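Local coordinates for protein putative DD-carboxypeptidase TP_0574 (Treponema pallidum, PDB 1O75) that binds penicillin and has zinc-stimulated carboxypeptidase activity on synthetic depsipeptides, possibly serving as a D,D-carboxypeptidase that decreases peptidoglycan cross-linking, at residues 306-318 / 324-336. The protein carries 2 engineered substitutions. Numbering follows the deposited sequence.
Sequences KGSGPGYYRLTLI and DVVADVRFLPKYE
Arg314 and Asp328 face each other as a non-hydrogen-bonded antiparallel pair and close a side-on, two-pronged salt bridge. From Arg314 CB the chain leaves anti to the backbone N (chi1 169°); CB lies 3.5 Å from Asp328 OD1, and CG and CD brush Val326 CG1. After the bend at chi3, NE donates to the syn lone pair of Asp328 OD1 at 2.8 Å, while NH2 meets Asp328 OD2, also on the syn side. The paired bonds hold guanidinium and carboxylate nearly in one plane, 19° apart, and fix their rotation. On the same face of the sheet as Arg314, the Arg330 chain runs across one side of the Tyr312 ring; Arg330 CG lies 3.8 Å from the centroid of that ring in a CH-pi contact. The other face of the sheet, with Tyr313, Leu315, Val329 and Phe331, is largely apolar: Tyr313 CD1 approaches Phe331 CD2 at 3.6 Å, and Phe331 also touches a bound xenon. Tyr313 OH donates to Gly309 O at 2.6 Å, tying the ring to the preceding loop. Paired backbone bonds from Gly311–Phe331 to Leu317–Val325 fix the register. This is an antiparallel beta hairpin, its apolar face packed on strands 212-220 and 293-298 in a beta-sandwich consistent with the E-set clan.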
loop_
_atom_site.group_PDB
_atom_site.type_symbol
_atom_site.label_atom_id
_atom_site.label_comp_id
_atom_site.label_asym_id
_atom_site.label_seq_id
_atom_site.Cartn_x
_atom_site.Cartn_y
_atom_site.Cartn_z
ATOM N N LYS B 306 -16.111 15.179 -22.521
ATOM C CA LYS B 306 -15.887 15.857 -23.792
ATOM C C LYS B 306 -15.494 17.322 -23.590
ATOM O O LYS B 306 -16.220 18.071 -22.948
ATOM C CB LYS B 306 -17.158 15.783 -24.651
ATOM C CG LYS B 306 -16.952 16.333 -26.054
ATOM C CD LYS B 306 -18.234 16.314 -26.887
ATOM C CE LYS B 306 -18.015 17.079 -28.193
ATOM N NZ LYS B 306 -19.139 16.889 -29.156
ATOM N N GLY B 307 -14.335 17.704 -24.122
ATOM C CA GLY B 307 -13.870 19.076 -24.015
ATOM C C GLY B 307 -12.878 19.295 -22.891
ATOM O O GLY B 307 -12.299 20.376 -22.767
ATOM N N SER B 308 -12.670 18.272 -22.067
ATOM C CA SER B 308 -11.753 18.407 -20.949
ATOM C C SER B 308 -10.358 18.273 -21.491
ATOM O O SER B 308 -10.176 17.845 -22.612
ATOM C CB SER B 308 -11.995 17.292 -19.937
ATOM O OG SER B 308 -11.716 16.046 -20.552
ATOM N N GLY B 309 -9.367 18.618 -20.688
ATOM C CA GLY B 309 -7.992 18.483 -21.116
ATOM C C GLY B 309 -7.107 18.877 -19.965
ATOM O O GLY B 309 -7.609 19.131 -18.871
ATOM N N PRO B 310 -5.788 18.937 -20.162
ATOM C CA PRO B 310 -4.886 19.322 -19.082
ATOM C C PRO B 310 -5.286 20.701 -18.519
ATOM O O PRO B 310 -5.901 21.510 -19.214
ATOM C CB PRO B 310 -3.517 19.365 -19.767
ATOM C CG PRO B 310 -3.659 18.349 -20.886
ATOM C CD PRO B 310 -5.046 18.667 -21.411
ATOM N N GLY B 311 -4.933 20.965 -17.270
ATOM C CA GLY B 311 -5.297 22.237 -16.680
ATOM C C GLY B 311 -5.666 22.107 -15.206
ATOM O O GLY B 311 -5.292 21.141 -14.545
ATOM N N TYR B 312 -6.416 23.089 -14.718
ATOM C CA TYR B 312 -6.824 23.172 -13.328
ATOM C C TYR B 312 -8.217 22.654 -13.101
ATOM O O TYR B 312 -9.186 23.077 -13.773
ATOM C CB TYR B 312 -6.751 24.622 -12.855
ATOM C CG TYR B 312 -5.353 25.149 -12.875
ATOM C CD1 TYR B 312 -4.523 25.027 -11.762
ATOM C CD2 TYR B 312 -4.824 25.706 -14.043
ATOM C CE1 TYR B 312 -3.199 25.449 -11.810
ATOM C CE2 TYR B 312 -3.493 26.121 -14.104
ATOM C CZ TYR B 312 -2.695 25.988 -12.992
ATOM O OH TYR B 312 -1.375 26.355 -13.076
ATOM N N TYR B 313 -8.311 21.754 -12.129
ATOM C CA TYR B 313 -9.572 21.153 -11.780
ATOM C C TYR B 313 -9.889 21.367 -10.312
ATOM O O TYR B 313 -9.003 21.539 -9.477
ATOM C CB TYR B 313 -9.564 19.636 -12.050
ATOM C CG TYR B 313 -9.551 19.253 -13.509
ATOM C CD1 TYR B 313 -8.371 19.299 -14.258
ATOM C CD2 TYR B 313 -10.723 18.852 -14.143
ATOM C CE1 TYR B 313 -8.376 18.944 -15.618
ATOM C CE2 TYR B 313 -10.734 18.507 -15.478
ATOM C CZ TYR B 313 -9.560 18.551 -16.212
ATOM O OH TYR B 313 -9.610 18.180 -17.538
ATOM N N ARG B 314 -11.175 21.346 -10.018
ATOM C CA ARG B 314 -11.655 21.460 -8.653
ATOM C C ARG B 314 -12.525 20.221 -8.505
ATOM O O ARG B 314 -13.489 20.055 -9.260
ATOM C CB ARG B 314 -12.503 22.726 -8.466
ATOM C CG ARG B 314 -13.241 22.763 -7.132
ATOM C CD ARG B 314 -13.574 24.207 -6.710
ATOM N NE ARG B 314 -12.356 24.947 -6.364
ATOM C CZ ARG B 314 -12.270 26.270 -6.302
ATOM N NH1 ARG B 314 -13.340 27.029 -6.564
ATOM N NH2 ARG B 314 -11.117 26.838 -5.981
ATOM N N LEU B 315 -12.175 19.358 -7.552
ATOM C CA LEU B 315 -12.910 18.112 -7.305
ATOM C C LEU B 315 -13.780 18.272 -6.064
ATOM O O LEU B 315 -13.310 18.752 -5.040
ATOM C CB LEU B 315 -11.919 16.947 -7.044
ATOM C CG LEU B 315 -10.693 16.881 -7.944
ATOM C CD1 LEU B 315 -9.855 15.647 -7.614
ATOM C CD2 LEU B 315 -11.138 16.856 -9.392
ATOM N N THR B 316 -15.034 17.858 -6.148
ATOM C CA THR B 316 -15.896 17.944 -4.984
ATOM C C THR B 316 -16.396 16.536 -4.633
ATOM O O THR B 316 -17.156 15.957 -5.388
ATOM C CB THR B 316 -17.110 18.872 -5.257
ATOM O OG1 THR B 316 -16.627 20.182 -5.589
ATOM C CG2 THR B 316 -18.013 18.984 -3.999
ATOM N N LEU B 317 -15.966 16.012 -3.483
ATOM C CA LEU B 317 -16.382 14.678 -3.009
ATOM C C LEU B 317 -17.741 14.811 -2.318
ATOM O O LEU B 317 -17.893 15.611 -1.407
ATOM C CB LEU B 317 -15.363 14.142 -1.990
ATOM C CG LEU B 317 -14.095 13.434 -2.477
ATOM C CD1 LEU B 317 -13.572 14.035 -3.721
ATOM C CD2 LEU B 317 -13.067 13.465 -1.362
ATOM N N ILE B 318 -18.697 13.990 -2.728
ATOM C CA ILE B 318 -20.052 14.022 -2.209
ATOM C C ILE B 318 -20.398 12.741 -1.445
ATOM O O ILE B 318 -20.375 11.641 -2.004
ATOM C CB ILE B 318 -21.025 14.239 -3.378
ATOM C CG1 ILE B 318 -20.706 15.609 -4.032
ATOM C CG2 ILE B 318 -22.459 14.172 -2.886
ATOM C CD1 ILE B 318 -21.336 15.779 -5.393
ATOM N N ASP B 324 -19.230 18.714 2.032
ATOM C CA ASP B 324 -18.518 18.437 0.774
ATOM C C ASP B 324 -17.009 18.609 1.012
ATOM O O ASP B 324 -16.585 19.436 1.809
ATOM C CB ASP B 324 -18.955 19.394 -0.348
ATOM C CG ASP B 324 -20.338 19.061 -0.929
ATOM O OD1 ASP B 324 -21.000 18.102 -0.471
ATOM O OD2 ASP B 324 -20.770 19.765 -1.866
ATOM N N VAL B 325 -16.193 17.808 0.343
ATOM C CA VAL B 325 -14.751 17.951 0.477
ATOM C C VAL B 325 -14.281 18.463 -0.867
ATOM O O VAL B 325 -14.439 17.776 -1.873
ATOM C CB VAL B 325 -14.083 16.607 0.753
ATOM C CG1 VAL B 325 -12.559 16.782 0.748
ATOM C CG2 VAL B 325 -14.591 16.062 2.098
ATOM N N VAL B 326 -13.694 19.653 -0.890
ATOM C CA VAL B 326 -13.262 20.244 -2.149
ATOM C C VAL B 326 -11.755 20.209 -2.260
ATOM O O VAL B 326 -11.054 20.627 -1.345
ATOM C CB VAL B 326 -13.750 21.728 -2.278
ATOM C CG1 VAL B 326 -13.326 22.314 -3.618
ATOM C CG2 VAL B 326 -15.277 21.793 -2.154
ATOM N N ALA B 327 -11.258 19.745 -3.398
ATOM C CA ALA B 327 -9.817 19.672 -3.618
ATOM C C ALA B 327 -9.442 20.248 -4.973
ATOM O O ALA B 327 -10.069 19.925 -5.980
ATOM C CB ALA B 327 -9.346 18.211 -3.531
ATOM N N ASP B 328 -8.418 21.095 -4.996
ATOM C CA ASP B 328 -7.950 21.676 -6.243
ATOM C C ASP B 328 -6.664 20.960 -6.682
ATOM O O ASP B 328 -5.753 20.739 -5.873
ATOM C CB ASP B 328 -7.673 23.173 -6.069
ATOM C CG ASP B 328 -8.963 23.997 -5.893
ATOM O OD1 ASP B 328 -10.056 23.447 -6.127
ATOM O OD2 ASP B 328 -8.878 25.193 -5.537
ATOM N N VAL B 329 -6.591 20.605 -7.958
ATOM C CA VAL B 329 -5.419 19.912 -8.471
ATOM C C VAL B 329 -5.136 20.359 -9.893
ATOM O O VAL B 329 -6.030 20.807 -10.603
ATOM C CB VAL B 329 -5.640 18.365 -8.449
ATOM C CG1 VAL B 329 -6.776 17.966 -9.403
ATOM C CG2 VAL B 329 -4.377 17.677 -8.882
ATOM N N ARG B 330 -3.891 20.237 -10.317
ATOM C CA ARG B 330 -3.538 20.623 -11.679
ATOM C C ARG B 330 -2.967 19.424 -12.436
ATOM O O ARG B 330 -2.112 18.713 -11.911
ATOM C CB ARG B 330 -2.498 21.752 -11.672
ATOM C CG ARG B 330 -2.136 22.231 -13.096
ATOM C CD ARG B 330 -0.880 23.099 -13.104
ATOM N NE ARG B 330 -0.436 23.336 -14.476
ATOM C CZ ARG B 330 0.720 23.915 -14.786
ATOM N NH1 ARG B 330 1.541 24.307 -13.821
ATOM N NH2 ARG B 330 1.042 24.118 -16.052
ATOM N N PHE B 331 -3.462 19.182 -13.644
ATOM C CA PHE B 331 -2.932 18.090 -14.453
ATOM C C PHE B 331 -2.108 18.742 -15.577
ATOM O O PHE B 331 -2.611 19.551 -16.343
ATOM C CB PHE B 331 -4.055 17.225 -15.028
ATOM C CG PHE B 331 -4.903 16.538 -13.976
ATOM C CD1 PHE B 331 -4.315 15.994 -12.836
ATOM C CD2 PHE B 331 -6.286 16.385 -14.167
ATOM C CE1 PHE B 331 -5.088 15.297 -11.886
ATOM C CE2 PHE B 331 -7.076 15.690 -13.234
ATOM C CZ PHE B 331 -6.470 15.144 -12.087
ATOM N N LEU B 332 -0.832 18.380 -15.644
ATOM C CA LEU B 332 0.101 18.928 -16.618
ATOM C C LEU B 332 -0.131 18.488 -18.051
ATOM O O LEU B 332 -0.730 17.443 -18.302
ATOM C CB LEU B 332 1.534 18.571 -16.205
ATOM C CG LEU B 332 1.943 19.230 -14.885
ATOM C CD1 LEU B 332 3.198 18.580 -14.344
ATOM C CD2 LEU B 332 2.148 20.745 -15.112
ATOM N N PRO B 333 0.349 19.298 -19.013
ATOM C CA PRO B 333 0.223 19.026 -20.446
ATOM C C PRO B 333 1.045 17.795 -20.781
ATOM O O PRO B 333 1.979 17.440 -20.057
ATOM C CB PRO B 333 0.826 20.268 -21.102
ATOM C CG PRO B 333 0.675 21.326 -20.069
ATOM C CD PRO B 333 0.975 20.608 -18.786
ATOM N N LYS B 334 0.700 17.160 -21.892
ATOM C CA LYS B 334 1.404 15.976 -22.358
ATOM C C LYS B 334 2.626 16.428 -23.142
ATOM O O LYS B 334 2.523 17.319 -23.984
ATOM C CB LYS B 334 0.495 15.163 -23.281
ATOM C CG LYS B 334 1.104 13.864 -23.759
ATOM C CD LYS B 334 0.157 13.130 -24.697
ATOM C CE LYS B 334 0.674 11.735 -25.027
ATOM N NZ LYS B 334 2.045 11.763 -25.621
ATOM N N TYR B 335 3.779 15.827 -22.866
ATOM C CA TYR B 335 5.004 16.180 -23.593
ATOM C C TYR B 335 4.861 15.617 -25.003
ATOM O O TYR B 335 4.786 14.401 -25.185
ATOM C CB TYR B 335 6.226 15.571 -22.907
ATOM C CG TYR B 335 7.514 15.725 -23.687
ATOM C CD1 TYR B 335 8.036 16.987 -23.976
ATOM C CD2 TYR B 335 8.212 14.602 -24.134
ATOM C CE1 TYR B 335 9.228 17.125 -24.698
ATOM C CE2 TYR B 335 9.401 14.729 -24.853
ATOM C CZ TYR B 335 9.902 15.989 -25.132
ATOM O OH TYR B 335 11.066 16.102 -25.855
ATOM N N GLU B 336 4.808 16.500 -25.995
ATOM C CA GLU B 336 4.638 16.075 -27.383
ATOM C C GLU B 336 5.922 15.771 -28.151
ATOM O O GLU B 336 5.869 15.259 -29.268
ATOM C CB GLU B 336 3.807 17.107 -28.150
ATOM C CG GLU B 336 2.314 17.067 -27.825
ATOM C CD GLU B 336 1.632 15.778 -28.285
ATOM O OE1 GLU B 336 1.939 14.692 -27.741
ATOM O OE2 GLU B 336 0.783 15.855 -29.198
#